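Local coordinates for mRNA transport regulator MTR2 (Candida albicans, PDB 1Q42), which affects the transport of mRNA from the nucleus to the cytoplasm and interacts with the export factor Mex67, at residues Lys93-Leu96 / Leu100-His103; Glu56-Gln61 / Asn135-Ser140; Val127-Ser132 / Tyr188-Val193. One frame throughout, in Å; residues are numbered along the deposited sequence.

Interaction 1 of 3, residues Lys93-Leu96 / Leu100-His103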
ATOM      1  N   LYS A  93       0.358  -6.431   8.659  1.00 20.27           N
ATOM      2  CA  LYS A  93       1.077  -6.434   9.942  1.00 21.45           C
ATOM      3  C   LYS A  93       2.484  -5.833   9.795  1.00 21.03           C
ATOM      4  O   LYS A  93       2.998  -5.178  10.712  1.00 21.67           O
ATOM      5  CB  LYS A  93       1.165  -7.852  10.488  1.00 22.02           C
ATOM      6  CG  LYS A  93      -0.135  -8.381  11.036  1.00 24.23           C
ATOM      7  CD  LYS A  93       0.048  -9.795  11.606  1.00 28.08           C
ATOM      8  CE  LYS A  93       0.186  -9.813  13.108  1.00 30.00           C
ATOM      9  NZ  LYS A  93      -0.157 -11.159  13.679  1.00 30.46           N
ATOM     10  N   LYS A  94       3.098  -6.047   8.637  1.00 21.38           N
ATOM     11  CA  LYS A  94       4.423  -5.512   8.347  1.00 21.76           C
ATOM     12  C   LYS A  94       4.338  -4.020   8.143  1.00 20.86           C
ATOM     13  O   LYS A  94       5.159  -3.267   8.664  1.00 20.75           O
ATOM     14  CB  LYS A  94       5.007  -6.136   7.071  1.00 22.74           C
ATOM     15  CG  LYS A  94       5.689  -7.470   7.296  1.00 26.87           C
ATOM     16  CD  LYS A  94       6.050  -8.135   5.964  1.00 32.38           C
ATOM     17  CE  LYS A  94       7.463  -8.686   5.978  1.00 35.59           C
ATOM     18  NZ  LYS A  94       7.561  -9.921   6.798  1.00 37.59           N
ATOM     19  N   TRP A  95       3.369  -3.603   7.335  1.00 20.46           N
ATOM     20  CA  TRP A  95       3.233  -2.177   6.956  1.00 19.95           C
ATOM     21  C   TRP A  95       2.828  -1.333   8.157  1.00 20.96           C
ATOM     22  O   TRP A  95       3.267  -0.178   8.309  1.00 20.67           O
ATOM     23  CB  TRP A  95       2.234  -2.008   5.781  1.00 20.18           C
ATOM     24  CG  TRP A  95       2.247  -0.627   5.232  1.00 17.73           C
ATOM     25  CD1 TRP A  95       1.306   0.344   5.414  1.00 16.64           C
ATOM     26  CD2 TRP A  95       3.297  -0.029   4.460  1.00 18.58           C
ATOM     27  NE1 TRP A  95       1.714   1.514   4.810  1.00 18.72           N
ATOM     28  CE2 TRP A  95       2.924   1.308   4.204  1.00 18.35           C
ATOM     29  CE3 TRP A  95       4.511  -0.497   3.936  1.00 20.51           C
ATOM     30  CZ2 TRP A  95       3.719   2.188   3.452  1.00 19.52           C
ATOM     31  CZ3 TRP A  95       5.305   0.380   3.192  1.00 20.89           C
ATOM     32  CH2 TRP A  95       4.903   1.705   2.955  1.00 19.81           C
ATOM     33  N   LEU A  96       2.044  -1.929   9.046  1.00 21.88           N
ATOM     34  CA  LEU A  96       1.597  -1.277  10.273  1.00 22.91           C
ATOM     35  C   LEU A  96       2.764  -0.771  11.127  1.00 23.55           C
ATOM     36  O   LEU A  96       2.636   0.251  11.838  1.00 23.79           O
ATOM     37  CB  LEU A  96       0.751  -2.275  11.078  1.00 23.34           C
ATOM     38  CG  LEU A  96       0.297  -1.833  12.468  1.00 24.47           C
ATOM     39  CD1 LEU A  96      -0.706  -0.713  12.340  1.00 23.47           C
ATOM     40  CD2 LEU A  96      -0.286  -3.038  13.190  1.00 23.54           C
ATOM     41  N   LEU A 100       4.107   6.684   9.851  1.00 21.50           N
ATOM     42  CA  LEU A 100       3.149   7.168   8.879  1.00 21.49           C
ATOM     43  C   LEU A 100       3.898   7.574   7.616  1.00 21.06           C
ATOM     44  O   LEU A 100       4.961   8.156   7.700  1.00 21.39           O
ATOM     45  CB  LEU A 100       2.408   8.386   9.423  1.00 22.36           C
ATOM     46  CG  LEU A 100       1.282   8.950   8.554  1.00 23.55           C
ATOM     47  CD1 LEU A 100       0.218   7.891   8.303  1.00 25.02           C
ATOM     48  CD2 LEU A 100       0.693  10.188   9.212  1.00 25.25           C
ATOM     49  N   SER A 101       3.309   7.275   6.468  1.00 19.98           N
ATOM     50  CA  SER A 101       3.908   7.526   5.171  1.00 19.64           C
ATOM     51  C   SER A 101       3.126   8.552   4.354  1.00 20.18           C
ATOM     52  O   SER A 101       1.922   8.781   4.559  1.00 18.98           O
ATOM     53  CB  SER A 101       4.000   6.211   4.396  1.00 19.78           C
ATOM     54  OG  SER A 101       2.727   5.579   4.284  1.00 18.28           O
ATOM     55  N   SER A 102       3.820   9.151   3.393  1.00 20.10           N
ATOM     56  CA  SER A 102       3.207  10.050   2.419  1.00 20.32           C
ATOM     57  C   SER A 102       3.849   9.800   1.045  1.00 19.50           C
ATOM     58  O   SER A 102       5.007  10.165   0.812  1.00 19.89           O
ATOM     59  CB  SER A 102       3.394  11.491   2.852  1.00 21.21           C
ATOM     60  OG  SER A 102       2.903  12.399   1.871  1.00 23.49           O
ATOM     61  N   HIS A 103       3.108   9.129   0.169  1.00 19.08           N
ATOM     62  CA  HIS A 103       3.535   8.797  -1.197  1.00 19.00           C
ATOM     63  C   HIS A 103       3.044   9.872  -2.166  1.00 20.30           C
ATOM     64  O   HIS A 103       1.937  10.411  -2.015  1.00 21.20           O
ATOM     65  CB  HIS A 103       2.899   7.481  -1.676  1.00 18.24           C
ATOM     66  CG  HIS A 103       3.443   6.232  -1.043  1.00 17.89           C
ATOM     67  ND1 HIS A 103       2.993   5.745   0.170  1.00 15.83           N
ATOM     68  CD2 HIS A 103       4.370   5.346  -1.484  1.00 18.28           C
ATOM     69  CE1 HIS A 103       3.632   4.618   0.450  1.00 18.99           C
ATOM     70  NE2 HIS A 103       4.462   4.346  -0.546  1.00 17.84           N
TER

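Interaction 2 of 3, residues Glu56-Gln61 / Asn135-Ser140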
ATOM      1  N   GLU A  56      -6.870  -3.534  14.939  1.00 28.47           N
ATOM      2  CA  GLU A  56      -7.378  -4.369  13.860  1.00 28.81           C
ATOM      3  C   GLU A  56      -8.139  -3.573  12.813  1.00 28.37           C
ATOM      4  O   GLU A  56      -7.948  -3.800  11.614  1.00 27.53           O
ATOM      5  CB  GLU A  56      -8.275  -5.491  14.398  1.00 29.64           C
ATOM      6  CG  GLU A  56      -8.785  -6.454  13.326  1.00 32.66           C
ATOM      7  CD  GLU A  56      -9.460  -7.682  13.917  1.00 36.92           C
ATOM      8  OE1 GLU A  56     -10.097  -7.552  14.980  1.00 41.06           O
ATOM      9  OE2 GLU A  56      -9.357  -8.780  13.332  1.00 40.07           O
ATOM     10  N   SER A  57      -8.996  -2.649  13.251  1.00 28.12           N
ATOM     11  CA  SER A  57      -9.861  -1.909  12.326  1.00 28.49           C
ATOM     12  C   SER A  57      -9.061  -0.935  11.455  1.00 27.01           C
ATOM     13  O   SER A  57      -9.493  -0.593  10.353  1.00 26.70           O
ATOM     14  CB  SER A  57     -10.975  -1.163  13.069  1.00 29.25           C
ATOM     15  OG  SER A  57     -10.511   0.007  13.708  1.00 32.52           O
ATOM     16  N   TYR A  58      -7.917  -0.495  11.961  1.00 25.38           N
ATOM     17  CA  TYR A  58      -7.009   0.363  11.196  1.00 24.65           C
ATOM     18  C   TYR A  58      -6.139  -0.462  10.251  1.00 23.70           C
ATOM     19  O   TYR A  58      -6.035  -0.163   9.063  1.00 23.70           O
ATOM     20  CB  TYR A  58      -6.101   1.156  12.126  1.00 24.24           C
ATOM     21  CG  TYR A  58      -5.010   1.929  11.418  1.00 23.58           C
ATOM     22  CD1 TYR A  58      -5.306   3.063  10.667  1.00 24.28           C
ATOM     23  CD2 TYR A  58      -3.682   1.532  11.515  1.00 21.31           C
ATOM     24  CE1 TYR A  58      -4.308   3.775  10.013  1.00 23.54           C
ATOM     25  CE2 TYR A  58      -2.672   2.237  10.860  1.00 21.28           C
ATOM     26  CZ  TYR A  58      -2.990   3.365  10.123  1.00 22.21           C
ATOM     27  OH  TYR A  58      -2.023   4.082   9.465  1.00 22.00           O
ATOM     28  N   ALA A  59      -5.484  -1.469  10.797  1.00 23.71           N
ATOM     29  CA  ALA A  59      -4.545  -2.270  10.028  1.00 22.99           C
ATOM     30  C   ALA A  59      -5.208  -2.949   8.829  1.00 23.21           C
ATOM     31  O   ALA A  59      -4.595  -3.052   7.764  1.00 22.72           O
ATOM     32  CB  ALA A  59      -3.871  -3.284  10.928  1.00 22.99           C
ATOM     33  N   THR A  60      -6.467  -3.388   8.973  1.00 23.62           N
ATOM     34  CA  THR A  60      -7.153  -4.074   7.873  1.00 23.98           C
ATOM     35  C   THR A  60      -7.522  -3.152   6.708  1.00 23.97           C
ATOM     36  O   THR A  60      -7.892  -3.625   5.638  1.00 23.96           O
ATOM     37  CB  THR A  60      -8.399  -4.870   8.358  1.00 25.58           C
ATOM     38  OG1 THR A  60      -9.322  -3.985   8.992  1.00 26.03           O
ATOM     39  CG2 THR A  60      -8.019  -5.875   9.424  1.00 26.02           C
ATOM     40  N   GLN A  61      -7.417  -1.845   6.899  1.00 23.34           N
ATOM     41  CA  GLN A  61      -7.645  -0.888   5.815  1.00 23.56           C
ATOM     42  C   GLN A  61      -6.383  -0.596   5.006  1.00 22.43           C
ATOM     43  O   GLN A  61      -6.471   0.002   3.947  1.00 22.15           O
ATOM     44  CB  GLN A  61      -8.164   0.430   6.368  1.00 23.81           C
ATOM     45  CG  GLN A  61      -9.491   0.315   7.081  1.00 26.33           C
ATOM     46  CD  GLN A  61      -9.910   1.623   7.689  1.00 29.09           C
ATOM     47  OE1 GLN A  61     -10.303   2.551   6.971  1.00 31.76           O
ATOM     48  NE2 GLN A  61      -9.811   1.721   9.013  1.00 30.77           N
ATOM     49  N   ASN A 135       4.398   6.189  16.377  1.00 31.22           N
ATOM     50  CA  ASN A 135       3.942   5.142  15.458  1.00 30.37           C
ATOM     51  C   ASN A 135       2.607   5.554  14.827  1.00 29.89           C
ATOM     52  O   ASN A 135       2.168   6.695  15.005  1.00 29.20           O
ATOM     53  CB  ASN A 135       3.882   3.771  16.155  1.00 30.33           C
ATOM     54  CG  ASN A 135       2.777   3.671  17.199  1.00 30.76           C
ATOM     55  OD1 ASN A 135       1.833   4.464  17.207  1.00 32.43           O
ATOM     56  ND2 ASN A 135       2.885   2.678  18.076  1.00 35.08           N
ATOM     57  N   ARG A 136       1.969   4.653  14.076  1.00 28.74           N
ATOM     58  CA  ARG A 136       0.773   5.024  13.324  1.00 29.01           C
ATOM     59  C   ARG A 136      -0.462   5.174  14.192  1.00 30.76           C
ATOM     60  O   ARG A 136      -1.451   5.732  13.748  1.00 31.12           O
ATOM     61  CB  ARG A 136       0.485   4.029  12.194  1.00 28.06           C
ATOM     62  CG  ARG A 136       1.390   4.220  11.007  1.00 24.47           C
ATOM     63  CD  ARG A 136       1.340   3.036  10.038  1.00 22.60           C
ATOM     64  NE  ARG A 136       2.152   3.263   8.850  1.00 19.69           N
ATOM     65  CZ  ARG A 136       1.708   3.676   7.684  1.00 20.57           C
ATOM     66  NH1 ARG A 136       0.432   3.999   7.508  1.00 20.49           N
ATOM     67  NH2 ARG A 136       2.576   3.818   6.671  1.00 18.40           N
ATOM     68  N   LEU A 137      -0.403   4.668  15.416  1.00 33.12           N
ATOM     69  CA  LEU A 137      -1.474   4.884  16.383  1.00 35.44           C
ATOM     70  C   LEU A 137      -1.200   6.090  17.290  1.00 36.94           C
ATOM     71  O   LEU A 137      -1.939   6.320  18.240  1.00 37.89           O
ATOM     72  CB  LEU A 137      -1.677   3.622  17.219  1.00 35.45           C
ATOM     73  CG  LEU A 137      -1.940   2.329  16.442  1.00 37.03           C
ATOM     74  CD1 LEU A 137      -2.122   1.181  17.417  1.00 38.12           C
ATOM     75  CD2 LEU A 137      -3.140   2.432  15.514  1.00 37.48           C
ATOM     76  N   GLY A 138      -0.147   6.855  16.988  1.00 38.32           N
ATOM     77  CA  GLY A 138       0.160   8.089  17.695  1.00 40.07           C
ATOM     78  C   GLY A 138       0.908   7.922  19.008  1.00 41.73           C
ATOM     79  O   GLY A 138       0.979   8.862  19.809  1.00 42.11           O
ATOM     80  N   GLU A 139       1.495   6.749  19.217  1.00 43.11           N
ATOM     81  CA  GLU A 139       2.122   6.392  20.486  1.00 45.05           C
ATOM     82  C   GLU A 139       3.639   6.529  20.406  1.00 46.13           C
ATOM     83  O   GLU A 139       4.241   6.192  19.394  1.00 45.43           O
ATOM     84  CB  GLU A 139       1.756   4.951  20.863  1.00 45.12           C
ATOM     85  CG  GLU A 139       0.256   4.686  20.912  1.00 46.36           C
ATOM     86  CD  GLU A 139      -0.099   3.216  20.759  1.00 47.40           C
ATOM     87  OE1 GLU A 139      -1.277   2.865  21.001  1.00 49.69           O
ATOM     88  OE2 GLU A 139       0.788   2.406  20.409  1.00 47.81           O
ATOM     89  N   SER A 140       4.255   7.019  21.481  1.00 48.06           N
ATOM     90  CA  SER A 140       5.704   7.225  21.503  1.00 49.38           C
ATOM     91  C   SER A 140       6.413   5.991  22.067  1.00 50.26           C
ATOM     92  O   SER A 140       6.610   5.007  21.345  1.00 50.38           O
ATOM     93  CB  SER A 140       6.060   8.500  22.280  1.00 50.25           C
ATOM     94  OG  SER A 140       5.848   9.644  21.473  1.00 50.92           O
TER

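Interaction 3 of 3, residues Val127-Ser132 / Tyr188-Val193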
ATOM      1  N   VAL A 127       8.299   8.551  -1.597  1.00 16.96           N
ATOM      2  CA  VAL A 127       7.637   8.376  -0.310  1.00 16.32           C
ATOM      3  C   VAL A 127       8.533   8.897   0.788  1.00 17.31           C
ATOM      4  O   VAL A 127       9.744   8.743   0.731  1.00 17.18           O
ATOM      5  CB  VAL A 127       7.216   6.894  -0.059  1.00 15.83           C
ATOM      6  CG1 VAL A 127       8.406   5.969   0.092  1.00 17.18           C
ATOM      7  CG2 VAL A 127       6.346   6.756   1.187  1.00 14.89           C
ATOM      8  N   ARG A 128       7.929   9.527   1.787  1.00 18.25           N
ATOM      9  CA  ARG A 128       8.645   9.890   2.990  1.00 18.81           C
ATOM     10  C   ARG A 128       7.865   9.470   4.219  1.00 20.01           C
ATOM     11  O   ARG A 128       6.675   9.124   4.135  1.00 19.80           O
ATOM     12  CB  ARG A 128       8.967  11.375   3.026  1.00 19.02           C
ATOM     13  CG  ARG A 128       7.834  12.308   2.771  1.00 19.33           C
ATOM     14  CD  ARG A 128       8.366  13.700   2.460  1.00 20.35           C
ATOM     15  NE  ARG A 128       7.301  14.672   2.297  1.00 23.22           N
ATOM     16  CZ  ARG A 128       7.503  15.944   1.966  1.00 26.69           C
ATOM     17  NH1 ARG A 128       8.731  16.403   1.739  1.00 27.68           N
ATOM     18  NH2 ARG A 128       6.464  16.757   1.830  1.00 27.97           N
ATOM     19  N   PHE A 129       8.554   9.488   5.352  1.00 20.54           N
ATOM     20  CA  PHE A 129       8.016   8.939   6.597  1.00 21.91           C
ATOM     21  C   PHE A 129       8.163   9.891   7.759  1.00 23.44           C
ATOM     22  O   PHE A 129       9.095  10.700   7.819  1.00 24.44           O
ATOM     23  CB  PHE A 129       8.708   7.617   6.955  1.00 21.36           C
ATOM     24  CG  PHE A 129       8.531   6.548   5.933  1.00 20.69           C
ATOM     25  CD1 PHE A 129       7.482   5.633   6.046  1.00 20.46           C
ATOM     26  CD2 PHE A 129       9.429   6.418   4.873  1.00 20.39           C
ATOM     27  CE1 PHE A 129       7.325   4.646   5.101  1.00 19.59           C
ATOM     28  CE2 PHE A 129       9.272   5.435   3.931  1.00 19.76           C
ATOM     29  CZ  PHE A 129       8.214   4.536   4.052  1.00 19.76           C
ATOM     30  N   ASP A 130       7.222   9.765   8.688  1.00 25.15           N
ATOM     31  CA  ASP A 130       7.171  10.544   9.917  1.00 26.23           C
ATOM     32  C   ASP A 130       8.393  10.250  10.790  1.00 27.72           C
ATOM     33  O   ASP A 130       8.657   9.100  11.129  1.00 26.54           O
ATOM     34  CB  ASP A 130       5.876  10.170  10.664  1.00 26.72           C
ATOM     35  CG  ASP A 130       5.577  11.049  11.852  1.00 27.83           C
ATOM     36  OD1 ASP A 130       6.146  12.154  11.962  1.00 30.37           O
ATOM     37  OD2 ASP A 130       4.740  10.707  12.718  1.00 26.33           O
ATOM     38  N   GLN A 131       9.112  11.312  11.156  1.00 28.95           N
ATOM     39  CA  GLN A 131      10.331  11.240  11.957  1.00 31.50           C
ATOM     40  C   GLN A 131      10.070  11.692  13.388  1.00 32.90           C
ATOM     41  O   GLN A 131      11.010  11.792  14.184  1.00 34.29           O
ATOM     42  CB  GLN A 131      11.417  12.141  11.359  1.00 32.15           C
ATOM     43  CG  GLN A 131      11.654  11.934   9.882  1.00 34.23           C
ATOM     44  CD  GLN A 131      12.333  10.616   9.581  1.00 38.23           C
ATOM     45  OE1 GLN A 131      13.410  10.331  10.118  1.00 41.56           O
ATOM     46  NE2 GLN A 131      11.717   9.807   8.711  1.00 37.64           N
ATOM     47  N   SER A 132       8.804  11.967  13.711  1.00 33.80           N
ATOM     48  CA  SER A 132       8.426  12.478  15.034  1.00 35.30           C
ATOM     49  C   SER A 132       8.824  11.537  16.161  1.00 35.85           C
ATOM     50  O   SER A 132       9.130  11.994  17.275  1.00 37.08           O
ATOM     51  CB  SER A 132       6.914  12.735  15.099  1.00 35.22           C
ATOM     52  OG  SER A 132       6.180  11.525  14.956  1.00 35.48           O
ATOM     53  N   TYR A 188       6.473  -4.380  -4.260  1.00 16.33           N
ATOM     54  CA  TYR A 188       6.795  -3.050  -3.736  1.00 16.23           C
ATOM     55  C   TYR A 188       8.278  -3.036  -3.382  1.00 16.40           C
ATOM     56  O   TYR A 188       8.743  -3.900  -2.641  1.00 15.68           O
ATOM     57  CB  TYR A 188       5.935  -2.792  -2.493  1.00 16.92           C
ATOM     58  CG  TYR A 188       6.045  -1.411  -1.886  1.00 15.55           C
ATOM     59  CD1 TYR A 188       5.065  -0.447  -2.102  1.00 15.41           C
ATOM     60  CD2 TYR A 188       7.096  -1.085  -1.036  1.00 16.36           C
ATOM     61  CE1 TYR A 188       5.164   0.812  -1.529  1.00 17.01           C
ATOM     62  CE2 TYR A 188       7.203   0.172  -0.474  1.00 17.36           C
ATOM     63  CZ  TYR A 188       6.226   1.114  -0.715  1.00 17.08           C
ATOM     64  OH  TYR A 188       6.333   2.382  -0.156  1.00 17.37           O
ATOM     65  N   ARG A 189       9.020  -2.071  -3.914  1.00 16.86           N
ATOM     66  CA  ARG A 189      10.479  -2.067  -3.790  1.00 18.81           C
ATOM     67  C   ARG A 189      11.005  -0.643  -3.590  1.00 17.92           C
ATOM     68  O   ARG A 189      10.678   0.210  -4.367  1.00 17.03           O
ATOM     69  CB  ARG A 189      11.078  -2.654  -5.070  1.00 20.33           C
ATOM     70  CG  ARG A 189      12.524  -3.007  -5.029  1.00 26.30           C
ATOM     71  CD  ARG A 189      12.975  -3.776  -6.249  1.00 30.82           C
ATOM     72  NE  ARG A 189      12.807  -5.214  -6.041  1.00 36.44           N
ATOM     73  CZ  ARG A 189      12.124  -6.058  -6.826  1.00 39.34           C
ATOM     74  NH1 ARG A 189      11.516  -5.671  -7.956  1.00 41.02           N
ATOM     75  NH2 ARG A 189      12.060  -7.329  -6.467  1.00 39.38           N
ATOM     76  N   PHE A 190      11.816  -0.391  -2.574  1.00 17.27           N
ATOM     77  CA  PHE A 190      12.552   0.869  -2.513  1.00 18.47           C
ATOM     78  C   PHE A 190      13.647   0.834  -3.583  1.00 18.85           C
ATOM     79  O   PHE A 190      14.441  -0.119  -3.656  1.00 19.62           O
ATOM     80  CB  PHE A 190      13.196   1.105  -1.126  1.00 18.86           C
ATOM     81  CG  PHE A 190      12.211   1.356  -0.009  1.00 20.86           C
ATOM     82  CD1 PHE A 190      11.077   2.126  -0.197  1.00 20.01           C
ATOM     83  CD2 PHE A 190      12.470   0.866   1.267  1.00 24.57           C
ATOM     84  CE1 PHE A 190      10.181   2.340   0.834  1.00 22.30           C
ATOM     85  CE2 PHE A 190      11.585   1.101   2.314  1.00 24.95           C
ATOM     86  CZ  PHE A 190      10.440   1.838   2.092  1.00 24.20           C
ATOM     87  N   THR A 191      13.672   1.864  -4.423  1.00 18.82           N
ATOM     88  CA  THR A 191      14.732   2.038  -5.420  1.00 19.26           C
ATOM     89  C   THR A 191      15.771   3.069  -5.005  1.00 19.25           C
ATOM     90  O   THR A 191      16.849   3.149  -5.619  1.00 18.15           O
ATOM     91  CB  THR A 191      14.119   2.468  -6.739  1.00 19.44           C
ATOM     92  OG1 THR A 191      13.327   3.656  -6.529  1.00 18.59           O
ATOM     93  CG2 THR A 191      13.156   1.426  -7.248  1.00 21.23           C
ATOM     94  N   TYR A 192      15.447   3.861  -3.984  1.00 18.17           N
ATOM     95  CA  TYR A 192      16.422   4.720  -3.303  1.00 18.88           C
ATOM     96  C   TYR A 192      16.068   4.835  -1.829  1.00 19.73           C
ATOM     97  O   TYR A 192      14.927   5.144  -1.479  1.00 18.01           O
ATOM     98  CB  TYR A 192      16.475   6.120  -3.925  1.00 19.11           C
ATOM     99  CG  TYR A 192      17.357   7.041  -3.131  1.00 19.17           C
ATOM    100  CD1 TYR A 192      18.742   6.983  -3.269  1.00 20.58           C
ATOM    101  CD2 TYR A 192      16.828   7.922  -2.200  1.00 19.06           C
ATOM    102  CE1 TYR A 192      19.574   7.800  -2.507  1.00 20.74           C
ATOM    103  CE2 TYR A 192      17.646   8.732  -1.431  1.00 23.01           C
ATOM    104  CZ  TYR A 192      19.023   8.680  -1.603  1.00 21.67           C
ATOM    105  OH  TYR A 192      19.861   9.483  -0.862  1.00 22.08           O
ATOM    106  N   VAL A 193      17.072   4.632  -0.976  1.00 20.42           N
ATOM    107  CA  VAL A 193      16.902   4.747   0.461  1.00 21.87           C
ATOM    108  C   VAL A 193      17.898   5.779   0.989  1.00 24.39           C
ATOM    109  O   VAL A 193      19.109   5.621   0.801  1.00 24.90           O
ATOM    110  CB  VAL A 193      17.169   3.388   1.156  1.00 21.51           C
ATOM    111  CG1 VAL A 193      17.123   3.538   2.681  1.00 20.55           C
ATOM    112  CG2 VAL A 193      16.172   2.357   0.684  1.00 21.88           C
TER

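Interaction 1 of 3, residues Lys93-Leu96 / Leu100-His103
Trp95, in the last turn of helix 87-96, lays the far rim of its indole against Ser101 and His103 at the start of strand 101-113. From CB the side chain runs with CG anti to the backbone N (chi1 -170°), which swings the indole off the helix and leaves its six-membered ring beside the strand. On the five-membered side, NE1 does not bond to the strand; it is hydrogen-bonded to the carbonyl oxygen of Leu40, at the end of helix 29-40. Farther out, CZ2 makes both closest approaches: Ser101 OG lies 3.6 Å from Trp95 CZ2, at the indole edge and near its plane, and His103 CE1 lies 3.9 Å from the same CZ2. The next ring carbon, Trp95 CH2, is 4.0 Å from His103 CE1. In this NTF2-like fold the helices pack on the concave face of a curved sheet, and the indole bridges helix and sheet across the three-residue connection between helix 87-96 and strand 101-113. The two rings come from opposite directions, and the imidazole presents its edge, with Trp95 CZ2 in its plane. Asp41 OD1 pairs with both Ser101 OG and His103 ND1, while His103 NE2 is bonded to Tyr188 OH, so the imidazole is held through both nitrogens and its rotation is fixed. Tyr188 also meets the indole, edge-to-face.

Interaction 2 of 3, residues Glu56-Gln61 / Asn135-Ser140
Tyr58 and Arg136 meet through one nearly straight hydrogen bond: Arg136 NH1 donates to Tyr58 OH at 3.1 Å with an N-H...O angle of 162°, and the hydroxyl lies in the guanidinium plane, at its edge. A chi1 of 172° swings the phenol out opposite the backbone nitrogen of helix 55-59. Arg136 comes to it at about a right angle, its chain extended from CG to NE and its methylenes lying beside ring and hydroxyl: Arg136 CB is 3.9 Å from Tyr58 CE2 and Arg136 CD 3.6 Å from Tyr58 OH. Ring and guanidinium planes stand 38° apart. Leu137 adds an apolar touch, its CD2 being 4.1 Å from Tyr58 CD2. Behind the tyrosine, side chains fold back onto the helix: Thr60 OG1 and Thr60 N reach Glu56 O from opposite faces of its plane, and Gln61 NE2 donates to Ser57 O. The loop follows strand 118-129 of the NTF2-like fold and is shaped by a type I beta turn from Asn135 to Gly138, combined with an Asx turn: Asn135 OD1 accepts from Leu137 N at 2.9 Å and from Glu139 N at 3.1 Å, the two donors standing over opposite faces of the amide. Asn135 ND2 gives a straight bond of 3.1 Å to Glu139 OE2, fixing the amide's other end. Tyr58 OH is also bonded to the carbonyl oxygen of Leu42, and Arg136 NH1 to that of Leu40, while Arg136 NH2 is bonded to the hydroxyls of Thr98 and Ser101.

Interaction 3 of 3, residues Val127-Ser132 / Tyr188-Val193
Tyr188 and Phe190 of strand 183-192 touch Val127 and Phe129 of strand 118-129, two strands of the curved NTF2-like sheet that are separated by strand 164-173. The short strand segments lie 11.2 Å apart and their N-to-C directions differ by 75°, so side chains alone span the gap. Tyr188 comes first: chi1 near -175° stretches the tyrosine out opposite its own nitrogen, and the ring spans the gap until Tyr188 OH, itself engaged by His103, lies 4.2 Å from Val127 CG1. Two residues on, Phe190 crosses Val127 at about a right angle, and its CE1 is 4.1 Å from Val127 CG1, so this one methyl meets both aromatic residues. Phe164, on the intervening strand, touches both phenylalanines, meeting Phe129 edge-to-face. Phe190 is the last residue to touch before the chain turns a corner at Thr191, where Thr191 and Tyr192 form a classic beta bulge facing Gly165. It approaches Phe129 from the opposite direction, and the pair closes through its outermost carbons, with Phe129 CZ 4.0 Å from Phe190 CZ.

Interaction 1 is nested inside the long loop of chain closed by interaction 2 and comes in series before interaction 3, while interactions 2 and 3 alternate along the sequence. Interaction 1 lies about 9 Å, centre to centre, from each of the other two, which are about 18 Å from one another; it therefore sits between them. Toward interaction 2, Leu96 packs on Tyr58. Toward interaction 3, strands 101-113 and 118-129 are neighbours in the sheet. Interaction 1 is thus a link through which helix 55-59 and the loop after strand 118-129 meet the sheet, joining the helical layer to one side of the NTF2-like sheet.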